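Local coordinates for envelopment polyprotein (Bovine Schmallenberg virus BH80/Germany/2011, PDB 7A56) that probably merges the viral and host membranes during entry, acting as a class II fusion glycoprotein seen here in its postfusion form, at residues L118-P123 with I183-K188; V150-E155 with G177-I182; E163-L168 with H287-K292; I189-S194 with M238-A243. One frame throughout, in Å; residues are numbered along the deposited sequence.

Contact 1: L118-P123 with I183-K188; sequences LYETGP and IRPEYK
Thr121 O accepts two backbone hydrogens from across the contact, Glu186 N at 2.8 Å and Tyr187 N at 3.0 Å, one from each face of its carbonyl plane. This double grip marks a classic beta bulge, with Glu186 and Tyr187 together facing Thr121. In return, Thr121 N donates to Tyr187 O, and further along Arg184 N bonds Pro123 O beyond the regular strand. Between these bonds the two segments run close: Gly122 CA makes a CA-H...O contact of 3.2 Å with Arg184 O.

The charges form two sets. Glu120 and Lys188 lie side by side and point the same way; NZ of Lys188 reaches OE2 of Glu120 at a long 3.5 Å, a weak salt bridge reinforced by a water bonded to both. Within 183-188, Arg184 NE meets Glu186 OE1 at 2.7 Å in the guanidinium plane; the bend in the glutamate chain (chi2 -82°) turns the carboxylate to it. Pro123 CG rests over one face of that guanidinium, toward the rim, 3.6 Å from Arg184 NH1.

Apolar contact comes from Ile183, whose CD1 sits 3.7 Å from Thr121 CA. Thr121 OG1 bonds Val267 O, and Lys245 pairs with Glu186 OE2. The end of strand 118-121 pairs antiparallel with the start of 187-192, Glu120 with Lys188 non-hydrogen-bonded and Thr121 with Tyr187 hydrogen-bonded. Strand 268-270 packs on Tyr119, Glu120 and Ile183, while helix 305-308 lies against Thr121 and Tyr187.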
loop_
_atom_site.group_PDB
_atom_site.type_symbol
_atom_site.label_atom_id
_atom_site.label_comp_id
_atom_site.label_asym_id
_atom_site.label_seq_id
_atom_site.Cartn_x
_atom_site.Cartn_y
_atom_site.Cartn_z
ATOM N N LEU A 118 -19.379 -2.335 10.040
ATOM C CA LEU A 118 -19.187 -3.712 10.512
ATOM C C LEU A 118 -19.748 -3.970 11.911
ATOM O O LEU A 118 -20.552 -4.886 12.064
ATOM C CB LEU A 118 -17.699 -4.097 10.508
ATOM C CG LEU A 118 -16.999 -4.036 9.153
ATOM C CD1 LEU A 118 -15.574 -4.561 9.400
ATOM C CD2 LEU A 118 -17.746 -4.823 8.096
ATOM N N TYR A 119 -19.343 -3.192 12.924
ATOM C CA TYR A 119 -19.797 -3.518 14.278
ATOM C C TYR A 119 -19.390 -2.382 15.210
ATOM O O TYR A 119 -18.547 -1.551 14.869
ATOM C CB TYR A 119 -19.192 -4.853 14.756
ATOM C CG TYR A 119 -17.657 -4.848 14.753
ATOM C CD1 TYR A 119 -16.953 -4.213 15.790
ATOM C CD2 TYR A 119 -16.931 -5.525 13.750
ATOM C CE1 TYR A 119 -15.599 -4.235 15.843
ATOM C CE2 TYR A 119 -15.553 -5.526 13.757
ATOM C CZ TYR A 119 -14.893 -4.877 14.801
ATOM O OH TYR A 119 -13.519 -4.833 14.832
ATOM N N GLU A 120 -19.948 -2.390 16.413
ATOM C CA GLU A 120 -19.489 -1.556 17.514
ATOM C C GLU A 120 -18.701 -2.420 18.485
ATOM O O GLU A 120 -18.970 -3.617 18.616
ATOM C CB GLU A 120 -20.658 -0.929 18.281
ATOM C CG GLU A 120 -21.305 0.224 17.657
ATOM C CD GLU A 120 -22.495 0.711 18.475
ATOM O OE1 GLU A 120 -23.434 -0.097 18.725
ATOM O OE2 GLU A 120 -22.484 1.899 18.879
ATOM N N THR A 121 -17.744 -1.798 19.192
ATOM C CA THR A 121 -17.026 -2.477 20.271
ATOM C C THR A 121 -16.787 -1.458 21.384
ATOM O O THR A 121 -17.013 -0.249 21.223
ATOM C CB THR A 121 -15.697 -3.164 19.784
ATOM O OG1 THR A 121 -15.215 -4.084 20.782
ATOM C CG2 THR A 121 -14.534 -2.137 19.453
ATOM N N GLY A 122 -16.369 -1.982 22.533
ATOM C CA GLY A 122 -16.070 -1.232 23.729
ATOM C C GLY A 122 -15.817 -2.235 24.847
ATOM O O GLY A 122 -15.758 -3.439 24.605
ATOM N N PRO A 123 -15.636 -1.776 26.074
ATOM C CA PRO A 123 -15.239 -2.706 27.147
ATOM C C PRO A 123 -16.410 -3.545 27.632
ATOM O O PRO A 123 -17.572 -3.148 27.551
ATOM C CB PRO A 123 -14.775 -1.765 28.259
ATOM C CG PRO A 123 -15.702 -0.512 28.030
ATOM C CD PRO A 123 -15.765 -0.381 26.548
ATOM N N ILE A 183 -21.258 -5.110 26.529
ATOM C CA ILE A 183 -20.246 -4.079 26.345
ATOM C C ILE A 183 -20.899 -2.697 26.397
ATOM O O ILE A 183 -22.091 -2.520 26.146
ATOM C CB ILE A 183 -19.473 -4.217 24.997
ATOM C CG1 ILE A 183 -20.440 -3.989 23.824
ATOM C CG2 ILE A 183 -18.736 -5.570 24.926
ATOM C CD1 ILE A 183 -19.753 -3.659 22.462
ATOM N N ARG A 184 -20.068 -1.703 26.669
ATOM C CA ARG A 184 -20.475 -0.330 26.509
ATOM C C ARG A 184 -19.900 0.121 25.159
ATOM O O ARG A 184 -18.676 0.176 25.011
ATOM C CB ARG A 184 -19.957 0.539 27.655
ATOM C CG ARG A 184 -20.313 2.031 27.494
ATOM C CD ARG A 184 -19.685 2.856 28.591
ATOM N NE ARG A 184 -18.226 3.080 28.468
ATOM C CZ ARG A 184 -17.318 2.627 29.339
ATOM N NH1 ARG A 184 -16.032 2.924 29.179
ATOM N NH2 ARG A 184 -17.684 1.889 30.388
ATOM N N PRO A 185 -20.729 0.392 24.158
ATOM C CA PRO A 185 -20.192 0.748 22.825
ATOM C C PRO A 185 -19.387 2.036 22.897
ATOM O O PRO A 185 -19.848 3.036 23.471
ATOM C CB PRO A 185 -21.454 0.933 21.962
ATOM C CG PRO A 185 -22.570 0.346 22.729
ATOM C CD PRO A 185 -22.200 0.350 24.203
ATOM N N GLU A 186 -18.199 2.028 22.255
ATOM C CA GLU A 186 -17.295 3.188 22.229
ATOM C C GLU A 186 -16.760 3.499 20.820
ATOM O O GLU A 186 -16.607 4.675 20.484
ATOM C CB GLU A 186 -16.127 2.975 23.207
ATOM C CG GLU A 186 -16.599 2.943 24.707
ATOM C CD GLU A 186 -16.770 4.342 25.261
ATOM O OE1 GLU A 186 -17.217 4.494 26.426
ATOM O OE2 GLU A 186 -16.413 5.312 24.511
ATOM N N TYR A 187 -16.519 2.479 19.985
ATOM C CA TYR A 187 -16.021 2.708 18.621
ATOM C C TYR A 187 -16.908 1.955 17.633
ATOM O O TYR A 187 -17.415 0.867 17.947
ATOM C CB TYR A 187 -14.566 2.217 18.432
ATOM C CG TYR A 187 -13.487 2.892 19.259
ATOM C CD1 TYR A 187 -13.312 2.579 20.617
ATOM C CD2 TYR A 187 -12.593 3.812 18.660
ATOM C CE1 TYR A 187 -12.299 3.170 21.358
ATOM C CE2 TYR A 187 -11.579 4.411 19.401
ATOM C CZ TYR A 187 -11.430 4.083 20.751
ATOM O OH TYR A 187 -10.416 4.655 21.497
ATOM N N LYS A 188 -17.090 2.544 16.434
ATOM C CA LYS A 188 -17.777 1.906 15.308
ATOM C C LYS A 188 -16.743 1.561 14.254
ATOM O O LYS A 188 -15.949 2.412 13.871
ATOM C CB LYS A 188 -18.848 2.801 14.679
ATOM C CG LYS A 188 -19.820 3.410 15.699
ATOM C CD LYS A 188 -21.027 4.064 14.997
ATOM C CE LYS A 188 -22.248 4.152 15.939
ATOM N NZ LYS A 188 -21.934 4.872 17.201
HETATM O O HOH W 1 -20.427 3.734 19.101
#

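Contact 2: V150-E155 with G177-I182; sequences VTFSKE and GSCQDI
Val150 and Phe152 form antiparallel hydrogen-bonded pairs with Cys179 and Gly177, with Thr151 and Ser178 as the non-hydrogen-bonded pair between them, and the two short strand axes approach to 4.6 Å at 144°. Of the four backbone bonds, Phe152 N to Gly177 O (3.0 Å) has its donor farthest out of the carbonyl plane, at 43°.

Phe152 carries the side-chain contact. Its CG is placed between the backbone N and the carbonyl carbon (chi1 46°), which folds the ring across onto the neighbouring strand and flat over Gly177. Gly177 CA lies 4.0 Å from the Phe152 ring centroid as a CH-pi contact, and Phe152 CE1 comes within 3.4 Å of Gly177 N. An aromatic ring covering a cross-strand glycine in this way shields backbone that has no side chain of its own. The sulfur of Cys179 meets the same ring at its edge, with SG 4.0 Å from Phe152 CE2. Val150 CG2 touches the same SG at 3.8 Å. On the reverse face, Thr151 CG2 and Ser178 CB pass more loosely at 4.3 Å.

A disulfide ties Cys179 to Cys299, the Phe282 ring also meets Phe152, and Glu155 N bonds Asp283 of the second subunit. Strand 172-183 lies between strands 150-158 and 98-134, with Leu296 of strand 293-296 against both Phe152 and Cys179.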
loop_
_atom_site.group_PDB
_atom_site.type_symbol
_atom_site.label_atom_id
_atom_site.label_comp_id
_atom_site.label_asym_id
_atom_site.label_seq_id
_atom_site.Cartn_x
_atom_site.Cartn_y
_atom_site.Cartn_z
ATOM N N VAL A 150 -21.238 -18.553 24.363
ATOM C CA VAL A 150 -20.221 -19.593 24.516
ATOM C C VAL A 150 -20.669 -20.453 25.706
ATOM O O VAL A 150 -21.443 -20.018 26.566
ATOM C CB VAL A 150 -18.770 -19.084 24.690
ATOM C CG1 VAL A 150 -18.282 -18.348 23.388
ATOM C CG2 VAL A 150 -18.662 -18.110 25.844
ATOM N N THR A 151 -20.240 -21.713 25.724
ATOM C CA THR A 151 -20.723 -22.632 26.774
ATOM C C THR A 151 -19.659 -22.928 27.821
ATOM O O THR A 151 -18.460 -22.709 27.637
ATOM C CB THR A 151 -21.198 -23.948 26.164
ATOM O OG1 THR A 151 -20.128 -24.496 25.399
ATOM C CG2 THR A 151 -22.390 -23.727 25.216
ATOM N N PHE A 152 -20.125 -23.478 28.955
ATOM C CA PHE A 152 -19.198 -23.948 29.965
ATOM C C PHE A 152 -19.867 -25.105 30.695
ATOM O O PHE A 152 -21.095 -25.186 30.747
ATOM C CB PHE A 152 -18.816 -22.866 30.994
ATOM C CG PHE A 152 -20.001 -22.076 31.536
ATOM C CD1 PHE A 152 -20.747 -22.559 32.619
ATOM C CD2 PHE A 152 -20.326 -20.825 30.977
ATOM C CE1 PHE A 152 -21.823 -21.860 33.112
ATOM C CE2 PHE A 152 -21.409 -20.093 31.475
ATOM C CZ PHE A 152 -22.170 -20.637 32.558
ATOM N N SER A 153 -19.055 -26.004 31.243
ATOM C CA SER A 153 -19.655 -27.141 31.974
ATOM C C SER A 153 -18.595 -27.797 32.853
ATOM O O SER A 153 -17.387 -27.706 32.585
ATOM C CB SER A 153 -20.267 -28.189 31.037
ATOM O OG SER A 153 -19.264 -28.742 30.180
ATOM N N LYS A 154 -19.073 -28.518 33.875
ATOM C CA LYS A 154 -18.216 -29.387 34.672
ATOM C C LYS A 154 -18.964 -30.681 34.967
ATOM O O LYS A 154 -20.106 -30.646 35.452
ATOM C CB LYS A 154 -17.797 -28.721 35.987
ATOM C CG LYS A 154 -16.572 -27.781 35.834
ATOM C CD LYS A 154 -16.116 -27.141 37.143
ATOM C CE LYS A 154 -14.912 -26.186 36.905
ATOM N NZ LYS A 154 -13.640 -26.934 36.701
ATOM N N GLU A 155 -18.323 -31.808 34.620
ATOM C CA GLU A 155 -18.792 -33.141 34.956
ATOM C C GLU A 155 -18.562 -33.383 36.448
ATOM O O GLU A 155 -17.806 -32.650 37.110
ATOM C CB GLU A 155 -18.016 -34.225 34.195
ATOM C CG GLU A 155 -17.971 -34.126 32.681
ATOM C CD GLU A 155 -19.247 -34.515 31.989
ATOM O OE1 GLU A 155 -20.143 -35.077 32.643
ATOM O OE2 GLU A 155 -19.339 -34.303 30.735
ATOM N N GLY A 177 -23.720 -24.231 31.499
ATOM C CA GLY A 177 -24.481 -23.086 31.068
ATOM C C GLY A 177 -23.857 -22.438 29.845
ATOM O O GLY A 177 -23.062 -23.055 29.120
ATOM N N SER A 178 -24.258 -21.183 29.626
ATOM C CA SER A 178 -23.764 -20.400 28.485
ATOM C C SER A 178 -23.728 -18.926 28.875
ATOM O O SER A 178 -24.375 -18.499 29.845
ATOM C CB SER A 178 -24.634 -20.618 27.245
ATOM O OG SER A 178 -26.000 -20.457 27.569
ATOM N N CYS A 179 -23.027 -18.118 28.064
ATOM C CA CYS A 179 -22.911 -16.720 28.438
ATOM C C CYS A 179 -22.545 -15.891 27.207
ATOM O O CYS A 179 -22.042 -16.420 26.225
ATOM C CB CYS A 179 -21.857 -16.531 29.548
ATOM S SG CYS A 179 -20.168 -17.068 29.157
ATOM N N GLN A 180 -22.765 -14.579 27.308
ATOM C CA GLN A 180 -22.342 -13.622 26.276
ATOM C C GLN A 180 -22.024 -12.308 26.987
ATOM O O GLN A 180 -22.749 -11.936 27.921
ATOM C CB GLN A 180 -23.470 -13.474 25.252
ATOM C CG GLN A 180 -23.146 -12.714 23.968
ATOM C CD GLN A 180 -24.357 -12.740 23.080
ATOM O OE1 GLN A 180 -25.392 -12.195 23.440
ATOM N NE2 GLN A 180 -24.256 -13.438 21.943
ATOM N N ASP A 181 -20.904 -11.666 26.613
ATOM C CA ASP A 181 -20.555 -10.358 27.190
ATOM C C ASP A 181 -21.628 -9.308 26.936
ATOM O O ASP A 181 -22.378 -9.360 25.947
ATOM C CB ASP A 181 -19.260 -9.809 26.605
ATOM C CG ASP A 181 -18.011 -10.486 27.159
ATOM O OD1 ASP A 181 -18.132 -11.579 27.796
ATOM O OD2 ASP A 181 -16.896 -9.932 26.898
ATOM N N ILE A 182 -21.680 -8.333 27.847
ATOM C CA ILE A 182 -22.322 -7.032 27.627
ATOM C C ILE A 182 -21.223 -5.976 27.579
ATOM O O ILE A 182 -20.338 -5.954 28.473
ATOM C CB ILE A 182 -23.309 -6.690 28.752
ATOM C CG1 ILE A 182 -24.359 -7.772 28.921
ATOM C CG2 ILE A 182 -23.935 -5.280 28.482
ATOM C CD1 ILE A 182 -24.971 -7.770 30.360
#

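Contact 3: E163-L168 with H287-K292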
loop_
_atom_site.group_PDB
_atom_site.type_symbol
_atom_site.label_atom_id
_atom_site.label_comp_id
_atom_site.label_asym_id
_atom_site.label_seq_id
_atom_site.Cartn_x
_atom_site.Cartn_y
_atom_site.Cartn_z
ATOM N N GLU A 163 -24.562 -31.181 47.051
ATOM C CA GLU A 163 -25.727 -31.797 46.447
ATOM C C GLU A 163 -26.856 -30.792 46.368
ATOM O O GLU A 163 -27.135 -30.093 47.348
ATOM C CB GLU A 163 -26.275 -32.999 47.319
ATOM C CG GLU A 163 -25.299 -34.125 47.645
ATOM C CD GLU A 163 -25.019 -35.049 46.463
ATOM O OE1 GLU A 163 -25.384 -34.694 45.341
ATOM O OE2 GLU A 163 -24.447 -36.151 46.673
ATOM N N GLU A 164 -27.598 -30.823 45.265
ATOM C CA GLU A 164 -28.898 -30.168 45.330
ATOM C C GLU A 164 -29.838 -30.966 46.224
ATOM O O GLU A 164 -29.558 -32.100 46.603
ATOM C CB GLU A 164 -29.501 -30.010 43.939
ATOM C CG GLU A 164 -29.964 -31.301 43.256
ATOM C CD GLU A 164 -30.660 -30.968 41.919
ATOM O OE1 GLU A 164 -31.590 -30.133 41.930
ATOM O OE2 GLU A 164 -30.255 -31.483 40.864
ATOM N N TRP A 165 -30.962 -30.345 46.584
ATOM C CA TRP A 165 -31.896 -30.970 47.518
ATOM C C TRP A 165 -32.355 -32.323 46.967
ATOM O O TRP A 165 -32.805 -32.412 45.821
ATOM C CB TRP A 165 -33.076 -30.013 47.768
ATOM C CG TRP A 165 -33.971 -30.379 48.980
ATOM C CD1 TRP A 165 -33.896 -29.875 50.275
ATOM C CD2 TRP A 165 -35.058 -31.296 48.980
ATOM N NE1 TRP A 165 -34.879 -30.433 51.057
ATOM C CE2 TRP A 165 -35.598 -31.313 50.294
ATOM C CE3 TRP A 165 -35.627 -32.112 48.004
ATOM C CZ2 TRP A 165 -36.671 -32.115 50.643
ATOM C CZ3 TRP A 165 -36.693 -32.909 48.355
ATOM C CH2 TRP A 165 -37.209 -32.903 49.661
ATOM N N GLY A 166 -32.150 -33.384 47.745
ATOM C CA GLY A 166 -32.607 -34.720 47.374
ATOM C C GLY A 166 -31.670 -35.531 46.493
ATOM O O GLY A 166 -32.010 -36.674 46.128
ATOM N N CYS A 167 -30.498 -34.995 46.154
ATOM C CA CYS A 167 -29.521 -35.728 45.360
ATOM C C CYS A 167 -28.526 -36.450 46.263
ATOM O O CYS A 167 -27.986 -35.860 47.195
ATOM C CB CYS A 167 -28.802 -34.748 44.412
ATOM S SG CYS A 167 -27.692 -35.523 43.219
ATOM N N LEU A 168 -28.252 -37.717 45.972
ATOM C CA LEU A 168 -27.234 -38.454 46.714
ATOM C C LEU A 168 -26.132 -38.999 45.814
ATOM O O LEU A 168 -25.382 -39.897 46.241
ATOM C CB LEU A 168 -27.894 -39.614 47.481
ATOM C CG LEU A 168 -29.042 -39.213 48.389
ATOM C CD1 LEU A 168 -29.838 -40.447 48.790
ATOM C CD2 LEU A 168 -28.435 -38.591 49.621
ATOM N N HIS A 287 -23.248 -26.372 48.171
ATOM C CA HIS A 287 -24.076 -26.386 49.360
ATOM C C HIS A 287 -24.473 -27.831 49.660
ATOM O O HIS A 287 -24.496 -28.685 48.760
ATOM C CB HIS A 287 -25.289 -25.501 49.180
ATOM C CG HIS A 287 -24.937 -24.085 48.830
ATOM N ND1 HIS A 287 -24.487 -23.181 49.772
ATOM C CD2 HIS A 287 -24.978 -23.416 47.649
ATOM C CE1 HIS A 287 -24.277 -22.013 49.181
ATOM N NE2 HIS A 287 -24.559 -22.132 47.894
ATOM N N ALA A 288 -24.718 -28.110 50.942
ATOM C CA ALA A 288 -25.048 -29.473 51.361
ATOM C C ALA A 288 -26.385 -29.962 50.804
ATOM O O ALA A 288 -26.539 -31.161 50.537
ATOM C CB ALA A 288 -25.068 -29.589 52.897
ATOM N N PHE A 289 -27.391 -29.095 50.690
ATOM C CA PHE A 289 -28.669 -29.533 50.104
ATOM C C PHE A 289 -29.357 -28.385 49.375
ATOM O O PHE A 289 -30.553 -28.120 49.568
ATOM C CB PHE A 289 -29.600 -30.170 51.139
ATOM C CG PHE A 289 -29.745 -29.385 52.419
ATOM C CD1 PHE A 289 -28.851 -29.567 53.470
ATOM C CD2 PHE A 289 -30.787 -28.476 52.579
ATOM C CE1 PHE A 289 -28.989 -28.829 54.648
ATOM C CE2 PHE A 289 -30.938 -27.745 53.766
ATOM C CZ PHE A 289 -30.030 -27.912 54.792
ATOM N N ASN A 290 -28.604 -27.755 48.476
ATOM C CA ASN A 290 -29.122 -26.684 47.643
ATOM C C ASN A 290 -28.297 -26.631 46.374
ATOM O O ASN A 290 -27.166 -27.117 46.333
ATOM C CB ASN A 290 -29.072 -25.356 48.360
ATOM C CG ASN A 290 -30.306 -24.536 48.089
ATOM O OD1 ASN A 290 -30.469 -23.969 47.000
ATOM N ND2 ASN A 290 -31.195 -24.497 49.046
ATOM N N ARG A 291 -28.873 -26.015 45.339
ATOM C CA ARG A 291 -28.181 -25.854 44.069
ATOM C C ARG A 291 -26.851 -25.146 44.271
ATOM O O ARG A 291 -26.721 -24.313 45.176
ATOM C CB ARG A 291 -29.054 -25.055 43.091
ATOM C CG ARG A 291 -30.093 -25.914 42.415
ATOM C CD ARG A 291 -31.162 -25.085 41.716
ATOM N NE ARG A 291 -32.127 -25.970 41.058
ATOM C CZ ARG A 291 -33.009 -26.756 41.691
ATOM N NH1 ARG A 291 -33.071 -26.794 43.024
ATOM N NH2 ARG A 291 -33.836 -27.524 40.987
ATOM N N LYS A 292 -25.845 -25.537 43.470
ATOM C CA LYS A 292 -24.537 -24.874 43.476
ATOM C C LYS A 292 -24.641 -23.435 42.970
ATOM O O LYS A 292 -25.520 -23.104 42.168
ATOM C CB LYS A 292 -23.528 -25.662 42.609
ATOM C CG LYS A 292 -23.394 -27.148 43.153
ATOM C CD LYS A 292 -23.215 -28.156 41.973
ATOM C CE LYS A 292 -23.481 -29.608 42.499
ATOM N NZ LYS A 292 -24.665 -29.701 43.367
HETATM O O HOH W 2 -26.261 -32.209 43.051
#
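Glu164 OE1 lies over one face of the Arg291 guanidinium, 3.6 Å from NH2, with the carboxylate and guanidinium planes 83° apart. No N-H points at the oxygen, so this salt bridge is one of charge alone. At the Trp165 indole, the backbone O of Phe289 sits at the ring edge, in plane, 3.8 Å from CD1. The Phe289 ring approaches obliquely, its CD2 4.1 Å from Trp165 CD1. Trp165 CG is turned away from its own backbone N (chi1 -166°), which swings the indole across to Phe289.

Glu163 N makes a weak hydrogen bond of 3.0 Å to His287 O, and Phe289 CA makes a CA-H...O contact with Glu163 O. A water bridges the two segments, accepting from Glu164 N at 2.9 Å and from Lys292 NZ at 3.0 Å, and donating weakly to Glu163 OE1. The same lysine nitrogen forms a salt bridge with Glu133 and a hydrogen bond with Cys162 O. Glu164 to Cys167 is a type II beta turn with Gly166 at its third position, and Cys167 is disulfide-bonded to Cys135.

The Cys162-Cys286 disulfide ties these two irregular loops at their base, and the polar and ionic links add to it, while Trp165 and Phe289 remain exposed at a far end of the elongated molecule, a pattern consistent with the membrane-facing tip of a class II fusion protein.

Contact 4: I189-S194 with M238-A243; sequences IYKKSS and MPNIIA
Lys192 reaches over to 238-243 with nearly its whole side chain. CB starts 3.7 Å from Asn240 O; CG, anti to the backbone N (chi1 -177°), carries the chain on toward 238-240, and CD passes 4.0 Å from Pro239 O. A bend at chi3 (66°) then turns the chain, bringing CE to 3.4 Å from Asn240 OD1. At the tip NZ donates to Met238 O over 2.7 Å, approaching 45° above that carbonyl plane, with a second, weak bond to Asn240 OD1. The ammonium is thus held by the loop residues Met238 and Asn240 that precede strand 241-243.

The backbone of the same residue contributes too: Lys192 N bonds Asn240 O at 2.8 Å. Tyr190 and Ile242 form a hydrogen-bonded antiparallel pair through two reciprocal bonds. On one face of the sheet Ile189 does the packing, its CG2 3.7 Å from Ile241 CG2 and its CD1 3.8 Å from Ala243 CB. The other face carries Tyr190 and Ile242, which touch through CB and CG1. Lys191 extends its chain past Ile241 to a salt bridge with Asp256.

Beyond Lys192, Ser193 packs on Tyr396 of the second subunit. Strand 187-192 lies between strand 98-134, to which Ile189 and Lys191 also bond, and strand 241-245, which pairs on with 248-251. Val326 of strand 325-328 covers Met238 and Ile242.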
loop_
_atom_site.group_PDB
_atom_site.type_symbol
_atom_site.label_atom_id
_atom_site.label_comp_id
_atom_site.label_asym_id
_atom_site.label_seq_id
_atom_site.Cartn_x
_atom_site.Cartn_y
_atom_site.Cartn_z
ATOM N N ILE A 189 -16.782 0.334 13.771
ATOM C CA ILE A 189 -15.780 -0.203 12.873
ATOM C C ILE A 189 -16.441 -0.391 11.515
ATOM O O ILE A 189 -17.590 -0.897 11.425
ATOM C CB ILE A 189 -15.150 -1.508 13.411
ATOM C CG1 ILE A 189 -14.099 -1.227 14.517
ATOM C CG2 ILE A 189 -14.435 -2.250 12.255
ATOM C CD1 ILE A 189 -14.545 -0.497 15.783
ATOM N N TYR A 190 -15.718 0.108 10.457
ATOM C CA TYR A 190 -16.112 0.084 9.051
ATOM C C TYR A 190 -15.038 -0.561 8.181
ATOM O O TYR A 190 -13.846 -0.509 8.485
ATOM C CB TYR A 190 -16.318 1.487 8.506
ATOM C CG TYR A 190 -17.395 2.254 9.245
ATOM C CD1 TYR A 190 -17.104 2.933 10.415
ATOM C CD2 TYR A 190 -18.669 2.362 8.714
ATOM C CE1 TYR A 190 -18.095 3.655 11.093
ATOM C CE2 TYR A 190 -19.651 3.091 9.353
ATOM C CZ TYR A 190 -19.347 3.741 10.535
ATOM O OH TYR A 190 -20.312 4.503 11.156
ATOM N N LYS A 191 -15.482 -1.161 7.082
ATOM C CA LYS A 191 -14.600 -1.757 6.090
ATOM C C LYS A 191 -14.749 -1.009 4.754
ATOM O O LYS A 191 -15.872 -0.675 4.348
ATOM C CB LYS A 191 -14.949 -3.221 5.892
ATOM C CG LYS A 191 -13.916 -3.985 5.086
ATOM C CD LYS A 191 -14.391 -5.438 4.947
ATOM C CE LYS A 191 -13.296 -6.304 4.362
ATOM N NZ LYS A 191 -13.635 -7.784 4.369
ATOM N N LYS A 192 -13.638 -0.868 4.032
ATOM C CA LYS A 192 -13.677 -0.240 2.677
ATOM C C LYS A 192 -14.542 -1.092 1.744
ATOM O O LYS A 192 -14.411 -2.325 1.721
ATOM C CB LYS A 192 -12.246 -0.125 2.154
ATOM C CG LYS A 192 -12.103 0.598 0.761
ATOM C CD LYS A 192 -10.665 1.124 0.564
ATOM C CE LYS A 192 -9.694 -0.013 0.454
ATOM N NZ LYS A 192 -8.276 0.434 0.675
ATOM N N SER A 193 -15.492 -0.445 1.033
ATOM C CA SER A 193 -16.501 -1.139 0.236
ATOM C C SER A 193 -16.575 -0.599 -1.194
ATOM O O SER A 193 -17.635 -0.673 -1.830
ATOM C CB SER A 193 -17.876 -1.060 0.920
ATOM O OG SER A 193 -18.316 0.298 1.085
ATOM N N SER A 194 -15.463 -0.052 -1.702
ATOM C CA SER A 194 -15.321 0.382 -3.095
ATOM C C SER A 194 -13.829 0.417 -3.404
ATOM O O SER A 194 -12.981 0.322 -2.504
ATOM C CB SER A 194 -15.939 1.764 -3.343
ATOM O OG SER A 194 -15.145 2.765 -2.727
ATOM N N MET A 238 -5.668 4.274 0.991
ATOM C CA MET A 238 -6.686 4.367 2.040
ATOM C C MET A 238 -6.841 3.033 2.786
ATOM O O MET A 238 -6.692 1.975 2.194
ATOM C CB MET A 238 -8.015 4.776 1.417
ATOM C CG MET A 238 -7.905 6.319 0.806
ATOM S SD MET A 238 -9.498 6.798 0.364
ATOM C CE MET A 238 -10.388 7.134 1.935
ATOM N N PRO A 239 -7.121 3.107 4.081
ATOM C CA PRO A 239 -7.071 1.911 4.928
ATOM C C PRO A 239 -8.224 0.955 4.652
ATOM O O PRO A 239 -9.326 1.355 4.282
ATOM C CB PRO A 239 -7.175 2.479 6.355
ATOM C CG PRO A 239 -7.914 3.751 6.200
ATOM C CD PRO A 239 -7.315 4.336 4.873
ATOM N N ASN A 240 -7.981 -0.328 4.892
ATOM C CA ASN A 240 -9.049 -1.288 4.615
ATOM C C ASN A 240 -10.095 -1.298 5.724
ATOM O O ASN A 240 -11.294 -1.383 5.454
ATOM C CB ASN A 240 -8.458 -2.677 4.429
ATOM C CG ASN A 240 -8.770 -3.215 3.068
ATOM O OD1 ASN A 240 -8.295 -2.681 2.031
ATOM N ND2 ASN A 240 -9.629 -4.234 3.035
ATOM N N ILE A 241 -9.661 -1.179 6.961
ATOM C CA ILE A 241 -10.578 -1.156 8.101
ATOM C C ILE A 241 -10.251 0.071 8.928
ATOM O O ILE A 241 -9.085 0.405 9.129
ATOM C CB ILE A 241 -10.475 -2.453 8.941
ATOM C CG1 ILE A 241 -11.071 -3.604 8.119
ATOM C CG2 ILE A 241 -11.247 -2.323 10.304
ATOM C CD1 ILE A 241 -10.940 -4.956 8.705
ATOM N N ILE A 242 -11.281 0.719 9.437
ATOM C CA ILE A 242 -11.106 1.875 10.298
ATOM C C ILE A 242 -11.996 1.752 11.530
ATOM O O ILE A 242 -13.008 1.050 11.529
ATOM C CB ILE A 242 -11.470 3.188 9.554
ATOM C CG1 ILE A 242 -12.933 3.108 9.076
ATOM C CG2 ILE A 242 -10.459 3.429 8.429
ATOM C CD1 ILE A 242 -13.500 4.473 8.532
ATOM N N ALA A 243 -11.665 2.544 12.544
ATOM C CA ALA A 243 -12.514 2.659 13.709
ATOM C C ALA A 243 -12.815 4.136 13.893
ATOM O O ALA A 243 -11.959 4.980 13.646
ATOM C CB ALA A 243 -11.863 2.039 14.960
#

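Overall arrangement
From the N terminus, strand 98-134 first brings in 118-123, whose partner 183-188 returns some 60 residues later, so contact 1 closes a long loop. Within that loop contact 2 closes a shorter one. Contact 3 starts between the two strands of contact 2 and closes only at 287-292; it therefore crosses contacts 1 and 2 and encloses contact 4. Contact 4 opens right after contact 1 on the shared strand 187-192. Contacts 1, 2 and 4 thus follow a run of neighbours: 150-158 with 172-183, 172-183 with 98-134, 98-134 with 187-192, and 187-192 with 241-245. Contact 3 ties two loops at the far end, its centre about 41 Å from that of contact 1.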